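Local coordinates for protein PHOX (Pseudomonas fluorescens, PDB 4A9V) that hydrolyses phosphate monoesters as a PhoX-type alkaline phosphatase, a beta-propeller enzyme that works with a complex iron-calcium cofactor, at residues 488-493 against 511-516; 471-476 against 519-524; 388-393 against 481-486; 448-453 against 466-471; 24-29 against 523-528. One frame throughout, in Å; residues are numbered along the deposited sequence.

Contact 1 of 5, residues 488-493 against 511-516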
# COMPACT_ATOMS: atom_id res chain seq x y z
N ARG A 488 7.43 15.93 -9.62
CA ARG A 488 7.39 16.12 -8.17
C ARG A 488 7.17 14.77 -7.49
O ARG A 488 6.33 13.99 -7.92
CB ARG A 488 6.27 17.07 -7.77
CG ARG A 488 6.57 18.55 -8.00
CD ARG A 488 5.34 19.43 -7.78
NE ARG A 488 4.43 19.38 -8.92
CZ ARG A 488 4.50 20.18 -9.97
NH1 ARG A 488 5.43 21.11 -10.05
NH2 ARG A 488 3.64 20.02 -10.97
N LEU A 489 7.89 14.54 -6.40
CA LEU A 489 7.71 13.37 -5.56
C LEU A 489 6.91 13.74 -4.33
O LEU A 489 7.36 14.50 -3.48
CB LEU A 489 9.08 12.81 -5.14
CG LEU A 489 9.01 11.59 -4.21
CD1 LEU A 489 8.35 10.40 -4.89
CD2 LEU A 489 10.41 11.22 -3.74
N TRP A 490 5.74 13.13 -4.20
CA TRP A 490 4.84 13.36 -3.09
C TRP A 490 5.03 12.27 -2.06
O TRP A 490 5.13 11.09 -2.40
CB TRP A 490 3.40 13.39 -3.60
CG TRP A 490 3.16 14.49 -4.60
CD1 TRP A 490 3.36 14.44 -5.97
CD2 TRP A 490 2.73 15.85 -4.31
NE1 TRP A 490 3.06 15.65 -6.54
CE2 TRP A 490 2.67 16.54 -5.59
CE3 TRP A 490 2.38 16.53 -3.16
CZ2 TRP A 490 2.26 17.86 -5.69
CZ3 TRP A 490 1.99 17.86 -3.27
CH2 TRP A 490 1.91 18.50 -4.51
N ILE A 491 5.19 12.68 -0.80
CA ILE A 491 5.56 11.81 0.31
C ILE A 491 4.45 11.87 1.37
O ILE A 491 4.08 12.96 1.80
CB ILE A 491 6.86 12.28 0.98
CG1 ILE A 491 8.03 12.28 -0.01
CG2 ILE A 491 7.18 11.43 2.20
CD1 ILE A 491 9.23 13.08 0.45
N LEU A 492 3.88 10.72 1.72
CA LEU A 492 2.73 10.66 2.61
C LEU A 492 3.19 9.95 3.88
O LEU A 492 3.97 9.01 3.81
CB LEU A 492 1.60 9.87 1.94
CG LEU A 492 0.91 10.54 0.74
CD1 LEU A 492 1.79 10.70 -0.50
CD2 LEU A 492 -0.34 9.78 0.38
N THR A 493 2.70 10.38 5.05
CA THR A 493 3.20 9.81 6.29
C THR A 493 2.18 9.01 7.09
O THR A 493 0.98 9.30 7.11
CB THR A 493 3.87 10.85 7.22
OG1 THR A 493 2.90 11.67 7.89
CG2 THR A 493 4.81 11.74 6.45
N MET A 511 1.42 15.27 4.24
CA MET A 511 1.96 15.02 2.92
C MET A 511 2.95 16.12 2.60
O MET A 511 2.69 17.30 2.85
CB MET A 511 0.84 14.97 1.88
CG MET A 511 1.32 14.66 0.46
SD MET A 511 0.02 14.11 -0.66
CE MET A 511 -0.98 15.58 -0.76
N LEU A 512 4.08 15.72 2.02
CA LEU A 512 5.13 16.63 1.63
C LEU A 512 5.44 16.45 0.15
O LEU A 512 4.96 15.51 -0.49
CB LEU A 512 6.40 16.39 2.47
CG LEU A 512 6.17 16.37 3.99
CD1 LEU A 512 6.08 14.95 4.54
CD2 LEU A 512 7.25 17.16 4.73
N CYS A 513 6.18 17.39 -0.40
CA CYS A 513 6.57 17.35 -1.80
C CYS A 513 8.06 17.59 -1.90
O CYS A 513 8.60 18.46 -1.23
CB CYS A 513 5.81 18.42 -2.58
SG CYS A 513 5.88 18.22 -4.37
N ALA A 514 8.72 16.82 -2.75
CA ALA A 514 10.17 16.84 -2.87
C ALA A 514 10.61 17.01 -4.31
O ALA A 514 9.96 16.53 -5.25
CB ALA A 514 10.76 15.56 -2.29
N ASP A 515 11.78 17.64 -4.46
CA ASP A 515 12.48 17.77 -5.74
C ASP A 515 13.58 16.70 -5.80
O ASP A 515 14.53 16.75 -5.02
CB ASP A 515 13.09 19.17 -5.81
CG ASP A 515 13.75 19.46 -7.14
OD1 ASP A 515 14.39 18.55 -7.70
OD2 ASP A 515 13.65 20.60 -7.61
N PRO A 516 13.41 15.70 -6.67
CA PRO A 516 14.38 14.61 -6.71
C PRO A 516 15.82 15.05 -6.97
O PRO A 516 16.76 14.43 -6.46
CB PRO A 516 13.87 13.73 -7.85
CG PRO A 516 12.40 13.94 -7.83
CD PRO A 516 12.23 15.41 -7.50
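One face of the Trp490 indole is covered by Cys513, whose SG sits 3.7 Å from the centroid of the six-membered ring of Trp490, only 6° off the ring normal. Cys513 CB also lies over that face, adding a CH-pi contact. At the edge, near the ring plane, Met511 CG comes within 4.2 Å of Trp490 CE3, while Met511 SD stands obliquely to the ring in a looser Met-aromatic contact. The Phe524 ring meets Trp490 edge-to-face, and Trp490 NE1 is hydrogen-bonded to Asp484 OD2. Cys513 reaches its place with SG swung away from the backbone N (chi1 -166°), which also brings the sulfur to 3.6 Å from Arg488 CB. Strands 489-493 and 511-514 are the two middle strands of a four-stranded antiparallel meander, one blade of the beta-propeller, and their segment axes run 154° apart. Leu489-Ala514 and Ile491-Leu512 are the hydrogen-bonded pairs between these two strands; in the second, Leu512 N donates to Ile491 O at 2.8 Å. Trp490-Cys513 and Leu492-Met511 are non-hydrogen-bonded pairs and share the aromatic face, where Leu492 and Met511 run alongside each other with Leu492 CD1 3.8 Å from Met511 SD. Leu489, Ile491, Leu512 and Ala514 line the other face, where Ile491 CD1 packs on Ala514 CB at 4.0 Å. The methyl of Thr493, CG2, meets Leu512 CD1 at 3.9 Å.

Contact 2 of 5, residues 471-476 against 519-524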
# COMPACT_ATOMS: atom_id res chain seq x y z
N PRO A 471 14.09 21.83 11.06
CA PRO A 471 13.03 21.95 12.05
C PRO A 471 11.70 22.39 11.47
O PRO A 471 10.65 22.10 12.05
CB PRO A 471 13.59 22.98 13.03
CG PRO A 471 15.06 22.74 12.98
CD PRO A 471 15.33 22.48 11.52
N GLN A 472 11.73 23.07 10.32
CA GLN A 472 10.49 23.50 9.69
C GLN A 472 9.73 22.37 9.00
O GLN A 472 8.51 22.30 9.12
CB GLN A 472 10.74 24.65 8.71
CG GLN A 472 9.45 25.35 8.29
CD GLN A 472 8.60 24.54 7.32
OE1 GLN A 472 9.12 23.78 6.50
NE2 GLN A 472 7.29 24.77 7.34
N ASN A 473 10.44 21.48 8.29
CA ASN A 473 9.79 20.52 7.40
C ASN A 473 9.73 19.09 7.92
O ASN A 473 9.26 18.19 7.23
CB ASN A 473 10.43 20.53 6.00
CG ASN A 473 11.78 19.83 5.97
OD1 ASN A 473 12.26 19.35 6.99
ND2 ASN A 473 12.42 19.83 4.81
N MET A 474 10.16 18.88 9.16
CA MET A 474 10.41 17.53 9.63
C MET A 474 9.13 16.70 9.77
O MET A 474 8.05 17.21 10.09
CB MET A 474 11.19 17.54 10.93
CG MET A 474 10.54 18.34 12.03
SD MET A 474 11.54 18.27 13.53
CE MET A 474 10.50 19.22 14.63
N PHE A 475 9.30 15.39 9.59
CA PHE A 475 8.21 14.42 9.59
C PHE A 475 8.77 13.07 10.02
O PHE A 475 9.98 12.89 10.13
CB PHE A 475 7.60 14.32 8.18
CG PHE A 475 8.58 13.89 7.13
CD1 PHE A 475 9.39 14.81 6.47
CD2 PHE A 475 8.72 12.54 6.81
CE1 PHE A 475 10.30 14.40 5.51
CE2 PHE A 475 9.65 12.13 5.86
CZ PHE A 475 10.45 13.06 5.22
N ASN A 476 7.89 12.10 10.25
CA ASN A 476 8.37 10.75 10.55
C ASN A 476 7.54 9.70 9.84
O ASN A 476 6.37 9.93 9.52
CB ASN A 476 8.43 10.50 12.06
CG ASN A 476 7.07 10.21 12.67
OD1 ASN A 476 6.69 9.05 12.86
ND2 ASN A 476 6.35 11.28 13.03
N GLY A 519 16.89 17.49 -3.66
CA GLY A 519 16.65 16.96 -2.34
C GLY A 519 15.72 17.78 -1.47
O GLY A 519 15.39 17.36 -0.37
N GLU A 520 15.31 18.96 -1.95
CA GLU A 520 14.48 19.84 -1.14
C GLU A 520 13.12 19.21 -0.88
O GLU A 520 12.48 18.67 -1.79
CB GLU A 520 14.31 21.20 -1.82
CG GLU A 520 13.57 22.20 -0.95
CD GLU A 520 13.42 23.58 -1.57
OE1 GLU A 520 13.85 23.79 -2.73
OE2 GLU A 520 12.80 24.44 -0.90
N ILE A 521 12.63 19.37 0.35
CA ILE A 521 11.33 18.85 0.78
C ILE A 521 10.53 19.98 1.44
O ILE A 521 11.06 20.68 2.31
CB ILE A 521 11.50 17.69 1.78
CG1 ILE A 521 12.26 16.54 1.12
CG2 ILE A 521 10.15 17.23 2.29
CD1 ILE A 521 12.79 15.50 2.09
N ARG A 522 9.28 20.15 1.02
CA ARG A 522 8.37 21.12 1.63
C ARG A 522 7.09 20.42 2.09
O ARG A 522 6.54 19.58 1.38
CB ARG A 522 8.02 22.23 0.63
CG ARG A 522 9.22 23.05 0.21
CD ARG A 522 8.83 24.20 -0.70
NE ARG A 522 10.02 24.85 -1.20
CZ ARG A 522 10.04 25.95 -1.93
NH1 ARG A 522 8.91 26.54 -2.27
NH2 ARG A 522 11.19 26.42 -2.38
N ARG A 523 6.59 20.80 3.26
CA ARG A 523 5.32 20.27 3.75
C ARG A 523 4.16 20.91 3.01
O ARG A 523 4.10 22.14 2.88
CB ARG A 523 5.18 20.50 5.26
CG ARG A 523 4.02 19.75 5.87
CD ARG A 523 3.88 20.00 7.37
NE ARG A 523 5.03 19.50 8.12
CZ ARG A 523 5.96 20.27 8.67
NH1 ARG A 523 5.92 21.60 8.55
NH2 ARG A 523 6.92 19.72 9.40
N PHE A 524 3.24 20.08 2.52
CA PHE A 524 2.14 20.52 1.67
C PHE A 524 0.78 20.44 2.37
O PHE A 524 -0.05 21.33 2.18
CB PHE A 524 2.12 19.70 0.38
CG PHE A 524 0.96 20.01 -0.53
CD1 PHE A 524 1.00 21.10 -1.38
CD2 PHE A 524 -0.15 19.19 -0.56
CE1 PHE A 524 -0.08 21.40 -2.19
CE2 PHE A 524 -1.22 19.46 -1.40
CZ PHE A 524 -1.17 20.56 -2.23
O HOH W 1 8.00 21.06 11.76
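The irregular segment 471-476 lies beside strand 521-524 with no ladder between them, the nearest CA atoms, those of Asn473 and Arg523, being 5.8 Å apart. Strand 521-526 is an edge strand of a four-stranded propeller blade, and 471-476 belongs to the long connection that leads into the opposite edge strand of that blade, 478-483. The junction is made by side-chain N-H groups hydrogen-bonded to backbone carbonyls. Arg523 bends at chi3 (-64°), which turns its guanidinium onto the loop. There NH1 of Arg523 donates to Gln472 O at 2.7 Å, in the carbonyl plane, and NH2 of Arg523 donates to Met474 O at 2.8 Å, with that oxygen at the guanidinium edge. NH2 also makes a weak bond to Gln472 O. Beyond the segments, Ile16 O is a further acceptor for NH1, and Gln510 holds NE. Asn473 returns a bond: its ND2 reaches Ile521 O at 3.0 Å and nearly straight (169°), although from above the carbonyl plane. ND2 also bonds to Asn468 O, and OD1 accepts from Thr470 N, which steadies the amide. Phe475 CE1 lies 4.3 Å from Ile521 CG2, the methyl oblique to the ring. Water 1 accepts a further hydrogen bond from Arg523 NH2 at 2.9 Å.

Contact 3 of 5, residues 388-393 against 481-486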
# COMPACT_ATOMS: atom_id res chain seq x y z
N TRP A 388 5.82 1.93 0.23
CA TRP A 388 5.54 2.18 -1.18
C TRP A 388 6.80 2.36 -2.00
O TRP A 388 7.78 2.97 -1.56
CB TRP A 388 4.68 3.42 -1.36
CG TRP A 388 3.27 3.28 -0.88
CD1 TRP A 388 2.83 2.82 0.36
CD2 TRP A 388 2.10 3.86 -1.50
NE1 TRP A 388 1.49 3.05 0.51
CE2 TRP A 388 1.01 3.72 -0.56
CE3 TRP A 388 1.88 4.57 -2.68
CZ2 TRP A 388 -0.26 4.22 -0.82
CZ3 TRP A 388 0.61 5.09 -2.91
CH2 TRP A 388 -0.43 4.93 -2.00
N ILE A 389 6.70 1.95 -3.27
CA ILE A 389 7.72 2.17 -4.28
C ILE A 389 7.11 2.93 -5.45
O ILE A 389 5.97 2.66 -5.85
CB ILE A 389 8.29 0.81 -4.76
CG1 ILE A 389 8.91 0.06 -3.58
CG2 ILE A 389 9.31 1.02 -5.87
CD1 ILE A 389 9.31 -1.37 -3.88
N VAL A 390 7.87 3.88 -6.00
CA VAL A 390 7.44 4.57 -7.22
C VAL A 390 8.63 4.70 -8.17
O VAL A 390 9.79 4.66 -7.75
CB VAL A 390 6.86 5.99 -6.93
CG1 VAL A 390 5.54 5.88 -6.18
CG2 VAL A 390 7.87 6.85 -6.18
N VAL A 391 8.31 4.87 -9.44
CA VAL A 391 9.29 5.00 -10.50
C VAL A 391 9.12 6.38 -11.14
O VAL A 391 8.02 6.72 -11.59
CB VAL A 391 9.08 3.89 -11.56
CG1 VAL A 391 10.08 4.05 -12.69
CG2 VAL A 391 9.19 2.51 -10.93
N SER A 392 10.17 7.18 -11.20
CA SER A 392 10.05 8.50 -11.80
C SER A 392 9.64 8.38 -13.26
O SER A 392 10.31 7.71 -14.03
CB SER A 392 11.37 9.24 -11.74
OG SER A 392 11.31 10.39 -12.56
N PRO A 393 8.64 9.18 -13.69
CA PRO A 393 8.29 9.21 -15.10
C PRO A 393 9.29 10.00 -15.94
O PRO A 393 9.26 9.94 -17.16
CB PRO A 393 6.92 9.88 -15.11
CG PRO A 393 6.93 10.74 -13.90
CD PRO A 393 7.73 9.99 -12.87
N LEU A 481 3.97 7.10 -1.44
CA LEU A 481 4.70 7.94 -2.39
C LEU A 481 3.89 8.05 -3.66
O LEU A 481 3.20 7.10 -4.04
CB LEU A 481 6.05 7.31 -2.74
CG LEU A 481 7.12 7.19 -1.65
CD1 LEU A 481 8.32 6.44 -2.22
CD2 LEU A 481 7.53 8.55 -1.12
N GLY A 482 4.06 9.15 -4.39
CA GLY A 482 3.53 9.25 -5.73
C GLY A 482 4.30 10.27 -6.52
O GLY A 482 4.64 11.32 -6.00
N PHE A 483 4.52 10.01 -7.80
CA PHE A 483 5.01 11.03 -8.72
C PHE A 483 3.84 11.64 -9.47
O PHE A 483 2.89 10.94 -9.83
CB PHE A 483 5.99 10.42 -9.74
CG PHE A 483 7.42 10.45 -9.29
CD1 PHE A 483 8.13 11.63 -9.29
CD2 PHE A 483 8.06 9.28 -8.89
CE1 PHE A 483 9.44 11.67 -8.89
CE2 PHE A 483 9.38 9.32 -8.48
CZ PHE A 483 10.08 10.51 -8.50
N ASP A 484 3.96 12.92 -9.79
CA ASP A 484 3.12 13.50 -10.82
C ASP A 484 3.90 13.63 -12.13
O ASP A 484 5.09 13.30 -12.20
CB ASP A 484 2.52 14.84 -10.37
CG ASP A 484 3.56 15.89 -10.04
OD1 ASP A 484 4.66 15.87 -10.63
OD2 ASP A 484 3.22 16.80 -9.25
N LYS A 485 3.22 14.05 -13.18
CA LYS A 485 3.81 14.05 -14.52
C LYS A 485 4.99 15.00 -14.61
O LYS A 485 5.92 14.77 -15.37
CB LYS A 485 2.75 14.42 -15.57
CG LYS A 485 1.71 13.34 -15.80
CD LYS A 485 0.68 13.79 -16.81
CE LYS A 485 -0.39 12.73 -17.03
NZ LYS A 485 -1.42 13.17 -18.00
N ALA A 486 4.97 16.07 -13.81
CA ALA A 486 6.05 17.04 -13.81
C ALA A 486 7.31 16.50 -13.14
O ALA A 486 8.38 17.07 -13.30
CB ALA A 486 5.61 18.31 -13.11
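The carbonyl oxygen of Leu481 is approached by two side chains of 388-393, both through carbon: Trp388 CE3 comes to 3.2 Å from Leu481 O, obliquely to the indole, and Val390 CG1 to 3.4 Å from it. No hydrogen bond crosses between these segments, so van der Waals and CH-pi packing hold them together. Over one face of the Trp388 ring, toward the rim, lies Leu481 N. Leu481 CB in turn packs on Val390 CG1 at 3.8 Å, and Leu481 CD1 touches Trp388 O. The Val390 torsion (chi1 -68°) sets CG1 opposite the carbonyl carbon, toward Leu481, and leaves CG2 against Phe483. The Phe483 ring takes Ser392 CA over one face, in a CH-pi contact of 3.8 Å from that carbon to the ring centroid and 23° off the normal. Pro393 CD presses against Phe483 CB at 3.6 Å, and Val390 CG2 meets Phe483 CD2 at the same distance. Tyr399 adds an edge-to-face ring contact to Phe483. At the other end, the Trp388 side chain lies, between nearest atoms, about 3 Å from those of the calcium ligands Glu273 and Asp479 and about 4 Å from a bound calcium. The axes of 388-391 and 481-483 run almost parallel, 12° apart, but stand 6.5 Å from each other, too far for a shared ladder. Each is an edge strand of its own sheet, consistent with packing between the inner strands of adjacent propeller blades, beside the calcium and iron site.

Contact 4 of 5, residues 448-453 against 466-471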
# COMPACT_ATOMS: atom_id res chain seq x y z
N LEU A 448 20.45 7.00 -0.16
CA LEU A 448 19.34 7.45 0.69
C LEU A 448 18.96 8.89 0.34
O LEU A 448 19.66 9.85 0.69
CB LEU A 448 19.64 7.30 2.17
CG LEU A 448 19.71 5.85 2.68
CD1 LEU A 448 19.86 5.82 4.20
CD2 LEU A 448 18.51 5.02 2.25
N PHE A 449 17.84 9.02 -0.35
CA PHE A 449 17.32 10.32 -0.77
C PHE A 449 17.01 11.23 0.42
O PHE A 449 17.25 12.43 0.36
CB PHE A 449 16.07 10.11 -1.63
CG PHE A 449 15.41 11.39 -2.05
CD1 PHE A 449 16.02 12.23 -2.96
CD2 PHE A 449 14.22 11.80 -1.48
CE1 PHE A 449 15.48 13.45 -3.29
CE2 PHE A 449 13.64 13.00 -1.85
CZ PHE A 449 14.29 13.84 -2.73
N VAL A 450 16.49 10.66 1.50
CA VAL A 450 16.34 11.41 2.74
C VAL A 450 16.41 10.43 3.91
O VAL A 450 16.02 9.27 3.78
CB VAL A 450 15.03 12.23 2.77
CG1 VAL A 450 13.81 11.33 2.83
CG2 VAL A 450 15.04 13.21 3.94
N VAL A 451 16.97 10.89 5.02
CA VAL A 451 16.90 10.18 6.29
C VAL A 451 16.08 11.04 7.25
O VAL A 451 16.49 12.15 7.58
CB VAL A 451 18.30 9.91 6.87
CG1 VAL A 451 18.18 9.09 8.14
CG2 VAL A 451 19.18 9.21 5.85
N ALA A 452 14.86 10.62 7.54
CA ALA A 452 13.99 11.42 8.38
C ALA A 452 14.57 11.51 9.79
O ALA A 452 15.29 10.63 10.24
CB ALA A 452 12.59 10.84 8.41
N GLY A 453 14.25 12.60 10.47
CA GLY A 453 14.71 12.79 11.83
C GLY A 453 14.10 14.02 12.45
O GLY A 453 13.26 14.69 11.85
N SER A 466 18.97 13.67 7.87
CA SER A 466 19.86 14.21 6.86
C SER A 466 19.60 15.70 6.64
O SER A 466 18.63 16.27 7.15
CB SER A 466 19.72 13.43 5.55
OG SER A 466 18.37 13.38 5.11
N SER A 467 20.49 16.33 5.89
CA SER A 467 20.54 17.78 5.88
C SER A 467 19.35 18.42 5.17
O SER A 467 19.13 19.63 5.30
CB SER A 467 21.83 18.24 5.21
OG SER A 467 21.91 17.74 3.89
N ASN A 468 18.64 17.65 4.35
CA ASN A 468 17.40 18.13 3.74
C ASN A 468 16.18 18.06 4.65
O ASN A 468 15.09 18.52 4.28
CB ASN A 468 17.14 17.46 2.37
CG ASN A 468 17.23 15.94 2.37
OD1 ASN A 468 17.87 15.31 3.23
ND2 ASN A 468 16.66 15.34 1.33
N ILE A 469 16.39 17.58 5.87
CA ILE A 469 15.41 17.71 6.96
C ILE A 469 15.79 18.91 7.83
O ILE A 469 16.93 19.03 8.28
CB ILE A 469 15.39 16.44 7.83
CG1 ILE A 469 14.94 15.22 7.01
CG2 ILE A 469 14.48 16.64 9.03
CD1 ILE A 469 13.55 15.34 6.42
N THR A 470 14.79 19.72 8.15
CA THR A 470 14.98 20.90 8.98
C THR A 470 13.93 20.92 10.09
O THR A 470 12.91 20.24 9.98
CB THR A 470 14.82 22.19 8.16
OG1 THR A 470 13.45 22.36 7.80
CG2 THR A 470 15.69 22.15 6.91
N PRO A 471 14.09 21.83 11.06
CA PRO A 471 13.03 21.95 12.05
C PRO A 471 11.70 22.39 11.47
O PRO A 471 10.65 22.10 12.05
CB PRO A 471 13.59 22.98 13.03
CG PRO A 471 15.06 22.74 12.98
CD PRO A 471 15.33 22.48 11.52
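Val450 enters the contact at CB, which lies 3.8 Å from Asn468 ND2. From there CG2, placed opposite the backbone N because CG1 takes the +60° position (chi1 68°), reaches into the turn at 466-469. Around this one methyl gather Ser466 OG at 3.5 Å and Ile469 CD1 at 3.6 Å from Val450 CG2, along with the Asn468 amide; the Val450 and Ile469 side chains meet at about a right angle. The polar groups beside it form a chain. Val451 N donates almost straight (174°) to Ser466 OG at 2.9 Å, and that hydroxyl donates a hydrogen bond to Asn468 OD1, with Ser466 OG to Asn468 OD1 at 2.7 Å. The other end of the same amide, ND2, donates to Phe449 O at 3.1 Å, in the carbonyl plane, and has a second acceptor in Gly519 O. Residues 466 to 469 make a type I beta turn, closed by Ile469 N on Ser466 O. It sits against the bulged end of strand 443-451, where Phe449 and Val450 both face Ile429 in a classic beta bulge and the strand pairs with 428-434 in a propeller sheet. Ser466 N completes the exchange by donating to Val451 O at 2.9 Å. Both CG1 and CG2 of Ile469 lean on backbone carbonyls, CG1 against Val451 O and CG2 3.6 Å from Gly453 O.

Contact 5 of 5, residues 24-29 against 523-528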
# COMPACT_ATOMS: atom_id res chain seq x y z
N ILE A 24 -8.08 19.41 7.51
CA ILE A 24 -7.04 19.46 6.48
C ILE A 24 -6.45 20.87 6.43
O ILE A 24 -7.17 21.85 6.31
CB ILE A 24 -7.65 19.16 5.09
CG1 ILE A 24 -8.27 17.76 5.05
CG2 ILE A 24 -6.60 19.33 4.00
CD1 ILE A 24 -7.26 16.64 4.97
N SER A 25 -5.13 20.96 6.51
CA SER A 25 -4.41 22.21 6.31
C SER A 25 -3.62 22.13 5.02
O SER A 25 -2.97 21.11 4.75
CB SER A 25 -3.46 22.44 7.49
OG SER A 25 -4.16 22.42 8.72
N LEU A 26 -3.61 23.23 4.26
CA LEU A 26 -2.99 23.28 2.94
C LEU A 26 -2.26 24.62 2.80
O LEU A 26 -2.47 25.52 3.61
CB LEU A 26 -4.05 23.15 1.86
CG LEU A 26 -4.64 21.76 1.69
CD1 LEU A 26 -5.99 21.84 0.99
CD2 LEU A 26 -3.69 20.84 0.94
N PRO A 27 -1.51 24.81 1.70
CA PRO A 27 -0.92 26.12 1.47
C PRO A 27 -1.97 27.12 1.01
O PRO A 27 -3.07 26.75 0.60
CB PRO A 27 0.12 25.86 0.37
CG PRO A 27 0.24 24.36 0.26
CD PRO A 27 -1.10 23.84 0.67
N LYS A 28 -1.59 28.39 1.03
CA LYS A 28 -2.47 29.44 0.53
C LYS A 28 -2.85 29.15 -0.92
O LYS A 28 -2.03 28.72 -1.72
CB LYS A 28 -1.77 30.80 0.63
CG LYS A 28 -1.91 31.46 2.00
CD LYS A 28 -0.76 31.09 2.92
CE LYS A 28 0.28 32.20 3.03
NZ LYS A 28 1.47 31.95 2.17
N GLY A 29 -4.12 29.37 -1.24
CA GLY A 29 -4.60 29.22 -2.61
C GLY A 29 -5.05 27.81 -2.95
O GLY A 29 -5.43 27.55 -4.09
N ARG A 523 6.59 20.80 3.26
CA ARG A 523 5.32 20.27 3.75
C ARG A 523 4.16 20.91 3.01
O ARG A 523 4.10 22.14 2.88
CB ARG A 523 5.18 20.50 5.26
CG ARG A 523 4.02 19.75 5.87
CD ARG A 523 3.88 20.00 7.37
NE ARG A 523 5.03 19.50 8.12
CZ ARG A 523 5.96 20.27 8.67
NH1 ARG A 523 5.92 21.60 8.55
NH2 ARG A 523 6.92 19.72 9.40
N PHE A 524 3.24 20.08 2.52
CA PHE A 524 2.14 20.52 1.67
C PHE A 524 0.78 20.44 2.37
O PHE A 524 -0.05 21.33 2.18
CB PHE A 524 2.12 19.70 0.38
CG PHE A 524 0.96 20.01 -0.53
CD1 PHE A 524 1.00 21.10 -1.38
CD2 PHE A 524 -0.15 19.19 -0.56
CE1 PHE A 524 -0.08 21.40 -2.19
CE2 PHE A 524 -1.22 19.46 -1.40
CZ PHE A 524 -1.17 20.56 -2.23
N MET A 525 0.51 19.36 3.09
CA MET A 525 -0.79 19.13 3.70
C MET A 525 -0.60 18.49 5.07
O MET A 525 0.28 17.65 5.26
CB MET A 525 -1.65 18.20 2.82
CG MET A 525 -3.07 18.01 3.32
SD MET A 525 -4.00 16.84 2.32
CE MET A 525 -3.42 15.29 3.00
N VAL A 526 -1.46 18.87 6.02
CA VAL A 526 -1.57 18.16 7.28
C VAL A 526 -3.00 17.65 7.43
O VAL A 526 -3.96 18.35 7.07
CB VAL A 526 -1.20 19.04 8.48
CG1 VAL A 526 -1.28 18.23 9.76
CG2 VAL A 526 0.18 19.66 8.31
N GLY A 527 -3.13 16.40 7.86
CA GLY A 527 -4.42 15.77 8.03
C GLY A 527 -4.96 15.88 9.44
O GLY A 527 -4.32 16.45 10.33
N PRO A 528 -6.14 15.30 9.66
CA PRO A 528 -6.86 15.43 10.91
C PRO A 528 -6.38 14.45 11.99
O PRO A 528 -5.42 13.70 11.80
CB PRO A 528 -8.31 15.16 10.51
CG PRO A 528 -8.21 14.24 9.34
CD PRO A 528 -6.99 14.73 8.59
O HOH W 2 -4.53 20.02 9.92
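Ser25 and Val526 form a single antiparallel hydrogen-bonded bridge: Ser25 N donates to Val526 O at 2.9 Å, in the carbonyl plane, and Val526 N returns a bond to Ser25 O at 3.0 Å. On one side of this backbone seam the apolar groups interleave. Ile24 CG2 crosses obliquely onto Met525 CG at 3.8 Å, and Leu26 CD2 lies 3.7 Å from the same Met525 CG, the Leu26 and Met525 chains running alongside. Leu26 CD2 also touches Phe524 CE2, approaching that ring obliquely. One face of the Phe524 ring is taken by Pro27, whose CD stands 4.2 Å from the ring centroid and 24° off the normal, a CH-pi contact. Phe524 is brought there by CG lying opposite its backbone N (chi1 176°). Ile24 CD1 reaches the ring of Pro528. On the other side, Ser25 OG is 2.7 Å from water 2, which donates a weak bond to Val526 O. In the next shell, Phe524 and Met525 both face Met511 in a classic beta bulge, while Tyr30 and Phe13 each meet Phe524 edge-to-face. The segment 24-29 runs into strand 30-37, which pairs with 572-578, so the bridge ties the lead-in to the neighbouring blade onto this one. Continuation of the ladder would require a donor at Pro27, but proline has no N-H: Pro27 CD is 3.1 Å from Phe524 O, and this buried carbonyl has no hydrogen-bonding partner in the model, consistent with the pairing stopping at one bridge, the bulge being a second likely reason.

Contacts 1, 2, 3 and 5 all reach the blade built from 478-483, 489-493, 510-514 and 521-526, at different places. Contact 1 is interior strand pairing; contact 3 packs one edge strand on a neighbouring sheet near the metals, and contact 5 attaches the loop before strand 30-37 to the other by one bridge plus apolar packing. Contacts 2 and 5 share strand 521-526, but contact 2 relies on an arginine gripping loop carbonyls. Contact 4 sets a beta turn of the following loop against the end of strand 443-451 and links to contact 2 through Asn468 and Asn473. Contacts 1, 2, 4 and 5 are largely buried, although contact 2 includes an exposed glutamine; contact 3 is partly buried.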